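Local coordinates for protein thiamine pyrophosphokinase (Candida albicans, PDB 2G9Z) that transfers a pyrophosphate group from ATP to thiamine, making thiamine pyrophosphate, in a reaction that uses magnesium, at residues A[87-91]-A[155-159]; A[63-67]-A[163-167]. All coordinates share one frame; numbering follows the deposited sequence.

In the fold
Contacts 1 and 2 lie along one helix, 155-170, where it packs against two neighbouring parallel strands of the large mixed sheet, and their centres are about 10 Å apart. Val88 N approaches Leu66 O at 2.7 Å, a probable hydrogen bond between the strands, while Val88 CG2 of contact 1 packs on Ile163 CG1 of contact 2 at 3.7 Å. Along the chain, contact 1 is nested inside the loop that contact 2 closes. Contact 1 binds magnesium and the thiamine imidodiphosphate ligand directly. Contact 2 lies farther along the same interface, with the Leu67 side chain about 12 Å from a magnesium ion and about 11 Å from the ligand.

Contact 1 (A[87-91]-A[155-159]); sequences IVCAD and DFTKS. With MG (magnesium ion), chain C; VNP (3-[(4-amino-2-methylpyrimidin-5-yl)methyl]-5-(2-{[hydroxy(phosphonoamino)phosphoryl]oxy}ethyl)-4-methyl-1,3-thiazol-3-I um), chain H.
Asp91 OD2 and Asp155 OD2 are held by one magnesium ion, at 2.3 and 2.2 Å, so the strand end and the helix start are joined through metal rather than through a direct polar bond. These two oxygens come within 3.5 Å of each other, an approach that the shared cation probably makes tolerable, and their carboxylate planes are 75° apart. Backbone N-H groups hold both oxygens of Asp91, Ser129 N bonding OD2 and Ile130 N bonding OD1. Asp126, Asp128, a water and ligand atom O1B bring the magnesium to six ligands.

Asp155 also meets the ligand through its backbone: its N donates to phosphoryl oxygen O2B of the ligand at 2.7 Å and a nearly straight 163°. Being in the helix's first turn, this N-H probably adds the favourable field of a helix start to the binding. Behind the metal site, Ser159 OG hydrogen-bonds Asp155 O at 2.9 Å, and Ser159 N reaches that oxygen from the opposite face of its plane. With OG beside its own backbone N (chi1 -69°), Ser159 also lays the hydroxyl against Ala90 CB, at 3.4 Å; Val88 CG1 lies 4.0 Å from the same Ser159 OG.

Strand 86-90 runs between strands 64-68 and 122-125, and helix 155-170 crosses one sheet face roughly antiparallel to it, with Ser159 also touching Leu67 and Val124 on these flanking strands.

Contact 2 (A[63-67]-A[163-167]); sequences HNVLL and IQLHY
Tyr167, Val65 and Ile163 bury the most surface here, and Val65 sits between the other two. Its CG1, anti to the backbone N (chi1 179°), points at the end of the Ile163 chain, meeting CD1 tip to tip at 3.6 Å. The second branch, Val65 CG2, lies at the edge of the Tyr167 ring and near its plane, 3.6 Å from Tyr167 CE2 and 3.5 Å from Tyr167 OH. A single valine thus touches two helix residues one turn apart, one with each branch. Leu67 extends the apolar line, its CD2 4.4 Å from Ile163 CD1.

Toward the surface the Tyr167 ring turns its edge to the face of the His63 ring in an offset edge-to-face pair, with centroids 5.3 Å apart and planes at 63°. The closest atoms are Tyr167 CE1 and His63 ND1, at 3.7 Å. Both polar groups are satisfied by one carboxylate oxygen, since Tyr167 OH and His63 ND1 each hydrogen-bond Glu85 OE1, which should restrict the turning of both rings. His166 CD2 lies 3.7 Å above the plane of the Tyr167 ring, over its centre.

In the sheet, strand 64-68 is flanked by 86-90 and 205-210. The segment 163-167 of helix 155-170 runs at 148° to strand 64-67, roughly antiparallel, and the helix's other side, through Leu165, packs on helix 185-195.

Contact 1 (A[87-91]-A[155-159])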
loop_
_atom_site.group_PDB
_atom_site.type_symbol
_atom_site.label_atom_id
_atom_site.label_comp_id
_atom_site.label_asym_id
_atom_site.label_seq_id
_atom_site.Cartn_x
_atom_site.Cartn_y
_atom_site.Cartn_z
ATOM N N ILE A 87 24.839 -4.975 1.827
ATOM C CA ILE A 87 23.530 -5.578 2.044
ATOM C C ILE A 87 23.157 -5.403 3.512
ATOM O O ILE A 87 23.949 -5.712 4.404
ATOM C CB ILE A 87 23.514 -7.093 1.722
ATOM C CG1 ILE A 87 23.810 -7.340 0.240
ATOM C CG2 ILE A 87 22.149 -7.676 2.068
ATOM C CD1 ILE A 87 25.274 -7.295 -0.130
ATOM N N VAL A 88 21.948 -4.908 3.756
ATOM C CA VAL A 88 21.463 -4.684 5.115
ATOM C C VAL A 88 20.130 -5.383 5.362
ATOM O O VAL A 88 19.211 -5.273 4.549
ATOM C CB VAL A 88 21.244 -3.178 5.386
ATOM C CG1 VAL A 88 20.697 -2.972 6.797
ATOM C CG2 VAL A 88 22.536 -2.414 5.178
ATOM N N CYS A 89 20.026 -6.101 6.477
ATOM C CA CYS A 89 18.777 -6.761 6.837
ATOM C C CYS A 89 18.145 -5.986 7.981
ATOM O O CYS A 89 18.795 -5.707 8.988
ATOM C CB CYS A 89 19.005 -8.203 7.302
ATOM S SG CYS A 89 19.464 -9.364 6.022
ATOM N N ALA A 90 16.883 -5.616 7.819
ATOM C CA ALA A 90 16.175 -4.903 8.871
ATOM C C ALA A 90 15.500 -5.965 9.736
ATOM O O ALA A 90 14.490 -6.540 9.338
ATOM C CB ALA A 90 15.125 -3.961 8.264
ATOM N N ASP A 91 16.080 -6.238 10.902
ATOM C CA ASP A 91 15.548 -7.224 11.845
ATOM C C ASP A 91 15.071 -8.501 11.151
ATOM O O ASP A 91 15.881 -9.261 10.623
ATOM C CB ASP A 91 14.398 -6.612 12.654
ATOM C CG ASP A 91 14.023 -7.447 13.875
ATOM O OD1 ASP A 91 14.565 -8.552 14.049
ATOM O OD2 ASP A 91 13.176 -7.002 14.668
ATOM N N ASP A 155 12.410 -0.334 12.169
ATOM C CA ASP A 155 13.590 -0.991 11.638
ATOM C C ASP A 155 14.020 -0.455 10.288
ATOM O O ASP A 155 15.208 -0.446 9.968
ATOM C CB ASP A 155 13.358 -2.493 11.546
ATOM C CG ASP A 155 13.073 -3.107 12.891
ATOM O OD1 ASP A 155 13.595 -2.591 13.903
ATOM O OD2 ASP A 155 12.334 -4.105 12.935
ATOM N N PHE A 156 13.050 -0.025 9.491
ATOM C CA PHE A 156 13.348 0.520 8.176
ATOM C C PHE A 156 14.228 1.754 8.309
ATOM O O PHE A 156 15.295 1.843 7.698
ATOM C CB PHE A 156 12.061 0.910 7.447
ATOM C CG PHE A 156 12.303 1.561 6.116
ATOM C CD1 PHE A 156 12.556 0.791 4.985
ATOM C CD2 PHE A 156 12.327 2.946 6.001
ATOM C CE1 PHE A 156 12.833 1.392 3.756
ATOM C CE2 PHE A 156 12.606 3.556 4.773
ATOM C CZ PHE A 156 12.858 2.774 3.651
ATOM N N THR A 157 13.757 2.713 9.097
ATOM C CA THR A 157 14.479 3.959 9.309
ATOM C C THR A 157 15.840 3.728 9.955
ATOM O O THR A 157 16.837 4.320 9.541
ATOM C CB THR A 157 13.644 4.926 10.171
ATOM O OG1 THR A 157 12.415 5.219 9.490
ATOM C CG2 THR A 157 14.399 6.226 10.402
ATOM N N LYS A 158 15.886 2.869 10.968
ATOM C CA LYS A 158 17.151 2.570 11.630
ATOM C C LYS A 158 18.138 2.005 10.618
ATOM O O LYS A 158 19.331 2.306 10.676
ATOM C CB LYS A 158 16.934 1.579 12.776
ATOM C CG LYS A 158 16.141 2.177 13.935
ATOM C CD LYS A 158 15.617 1.108 14.879
ATOM C CE LYS A 158 14.800 1.736 15.999
ATOM N NZ LYS A 158 14.215 0.737 16.928
ATOM N N SER A 159 17.641 1.195 9.683
ATOM C CA SER A 159 18.497 0.607 8.654
ATOM C C SER A 159 19.010 1.665 7.681
ATOM O O SER A 159 20.178 1.637 7.280
ATOM C CB SER A 159 17.742 -0.482 7.873
ATOM O OG SER A 159 17.489 -1.611 8.689
HETATM MG MG MG C . 11.689 -5.192 14.715
HETATM O O2G VNP H . 7.524 -3.419 16.116
HETATM P PG VNP H . 7.078 -3.662 14.590
HETATM O O3G VNP H . 5.629 -3.412 14.418
HETATM O O1G VNP H . 7.467 -5.187 14.252
HETATM N N3B VNP H . 7.983 -2.708 13.635
HETATM P PB VNP H . 9.469 -2.414 14.217
HETATM O O2B VNP H . 10.242 -1.675 13.196
HETATM O O1B VNP H . 10.030 -3.693 14.705
HETATM O O1 VNP H . 9.214 -1.459 15.491
HETATM C C7 VNP H . 8.597 -0.169 15.419
HETATM C C12 VNP H . 9.166 0.644 16.584
HETATM C C11 VNP H . 8.587 2.045 16.798
HETATM C C10 VNP H . 7.241 2.126 17.522
HETATM C CM4 VNP H . 6.804 1.105 18.575
HETATM S S1 VNP H . 8.226 3.058 15.324
HETATM C C9 VNP H . 6.894 3.878 16.108
HETATM N N5 VNP H . 6.471 3.150 17.142
HETATM C C7A VNP H . 5.170 3.384 17.792
HETATM C C5A VNP H . 4.687 4.833 17.692
HETATM C C6A VNP H . 3.516 5.044 16.975
HETATM N N1A VNP H . 2.955 6.239 16.926
HETATM C C2A VNP H . 3.501 7.282 17.563
HETATM C CM2 VNP H . 2.809 8.646 17.514
HETATM N N3A VNP H . 4.637 7.130 18.259
HETATM C C4A VNP H . 5.241 5.936 18.337
HETATM N N4A VNP H . 6.373 5.828 19.025
HETATM O O HOH W 1 10.109 -6.150 13.240
#

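Contact 2 (A[63-67]-A[163-167])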
loop_
_atom_site.group_PDB
_atom_site.type_symbol
_atom_site.label_atom_id
_atom_site.label_comp_id
_atom_site.label_asym_id
_atom_site.label_seq_id
_atom_site.Cartn_x
_atom_site.Cartn_y
_atom_site.Cartn_z
ATOM N N HIS A 63 26.923 3.132 -6.294
ATOM C CA HIS A 63 26.856 2.640 -4.920
ATOM C C HIS A 63 25.514 1.971 -4.643
ATOM O O HIS A 63 24.585 2.602 -4.132
ATOM C CB HIS A 63 27.073 3.791 -3.936
ATOM C CG HIS A 63 28.462 4.348 -3.957
ATOM N ND1 HIS A 63 29.561 3.616 -3.562
ATOM C CD2 HIS A 63 28.933 5.560 -4.334
ATOM C CE1 HIS A 63 30.650 4.353 -3.696
ATOM N NE2 HIS A 63 30.296 5.537 -4.164
ATOM N N ASN A 64 25.429 0.689 -4.981
ATOM C CA ASN A 64 24.215 -0.093 -4.790
ATOM C C ASN A 64 24.140 -0.749 -3.421
ATOM O O ASN A 64 25.074 -1.420 -2.977
ATOM C CB ASN A 64 24.111 -1.175 -5.865
ATOM C CG ASN A 64 23.878 -0.604 -7.249
ATOM O OD1 ASN A 64 24.065 -1.292 -8.253
ATOM N ND2 ASN A 64 23.460 0.655 -7.311
ATOM N N VAL A 65 23.003 -0.556 -2.767
ATOM C CA VAL A 65 22.744 -1.112 -1.454
ATOM C C VAL A 65 21.465 -1.929 -1.539
ATOM O O VAL A 65 20.518 -1.530 -2.218
ATOM C CB VAL A 65 22.509 0.002 -0.410
ATOM C CG1 VAL A 65 22.207 -0.617 0.951
ATOM C CG2 VAL A 65 23.715 0.916 -0.344
ATOM N N LEU A 66 21.448 -3.068 -0.856
ATOM C CA LEU A 66 20.270 -3.922 -0.808
ATOM C C LEU A 66 19.761 -3.925 0.630
ATOM O O LEU A 66 20.491 -4.289 1.554
ATOM C CB LEU A 66 20.609 -5.355 -1.230
ATOM C CG LEU A 66 19.463 -6.372 -1.130
ATOM C CD1 LEU A 66 18.328 -5.952 -2.051
ATOM C CD2 LEU A 66 19.955 -7.761 -1.507
ATOM N N LEU A 67 18.520 -3.494 0.821
ATOM C CA LEU A 67 17.920 -3.467 2.145
ATOM C C LEU A 67 16.821 -4.518 2.154
ATOM O O LEU A 67 15.900 -4.470 1.339
ATOM C CB LEU A 67 17.345 -2.082 2.439
ATOM C CG LEU A 67 16.573 -1.906 3.751
ATOM C CD1 LEU A 67 17.377 -2.454 4.930
ATOM C CD2 LEU A 67 16.272 -0.420 3.951
ATOM N N ILE A 163 22.775 2.764 6.820
ATOM C CA ILE A 163 23.298 2.841 5.459
ATOM C C ILE A 163 23.969 4.189 5.215
ATOM O O ILE A 163 25.066 4.261 4.655
ATOM C CB ILE A 163 22.165 2.639 4.420
ATOM C CG1 ILE A 163 21.737 1.168 4.415
ATOM C CG2 ILE A 163 22.629 3.088 3.028
ATOM C CD1 ILE A 163 20.447 0.888 3.671
ATOM N N GLN A 164 23.301 5.257 5.633
ATOM C CA GLN A 164 23.839 6.596 5.462
ATOM C C GLN A 164 25.114 6.767 6.276
ATOM O O GLN A 164 26.097 7.337 5.794
ATOM C CB GLN A 164 22.802 7.636 5.879
ATOM C CG GLN A 164 21.663 7.780 4.885
ATOM C CD GLN A 164 20.676 8.849 5.285
ATOM O OE1 GLN A 164 19.937 8.696 6.257
ATOM N NE2 GLN A 164 20.666 9.949 4.542
ATOM N N LEU A 165 25.096 6.263 7.506
ATOM C CA LEU A 165 26.258 6.356 8.377
ATOM C C LEU A 165 27.416 5.517 7.849
ATOM O O LEU A 165 28.575 5.911 7.966
ATOM C CB LEU A 165 25.888 5.924 9.800
ATOM C CG LEU A 165 25.027 6.951 10.544
ATOM C CD1 LEU A 165 24.565 6.389 11.875
ATOM C CD2 LEU A 165 25.839 8.227 10.757
ATOM N N HIS A 166 27.106 4.364 7.264
ATOM C CA HIS A 166 28.142 3.495 6.713
ATOM C C HIS A 166 29.002 4.219 5.680
ATOM O O HIS A 166 30.224 4.153 5.729
ATOM C CB HIS A 166 27.527 2.266 6.042
ATOM C CG HIS A 166 28.484 1.525 5.158
ATOM N ND1 HIS A 166 29.353 0.569 5.633
ATOM C CD2 HIS A 166 28.733 1.633 3.829
ATOM C CE1 HIS A 166 30.096 0.118 4.638
ATOM N NE2 HIS A 166 29.740 0.747 3.533
ATOM N N TYR A 167 28.354 4.896 4.738
ATOM C CA TYR A 167 29.069 5.613 3.685
ATOM C C TYR A 167 29.783 6.858 4.186
ATOM O O TYR A 167 30.510 7.514 3.439
ATOM C CB TYR A 167 28.109 5.959 2.546
ATOM C CG TYR A 167 27.815 4.764 1.668
ATOM C CD1 TYR A 167 28.776 4.285 0.775
ATOM C CD2 TYR A 167 26.612 4.069 1.776
ATOM C CE1 TYR A 167 28.551 3.142 0.016
ATOM C CE2 TYR A 167 26.375 2.916 1.019
ATOM C CZ TYR A 167 27.353 2.458 0.144
ATOM O OH TYR A 167 27.154 1.309 -0.585
#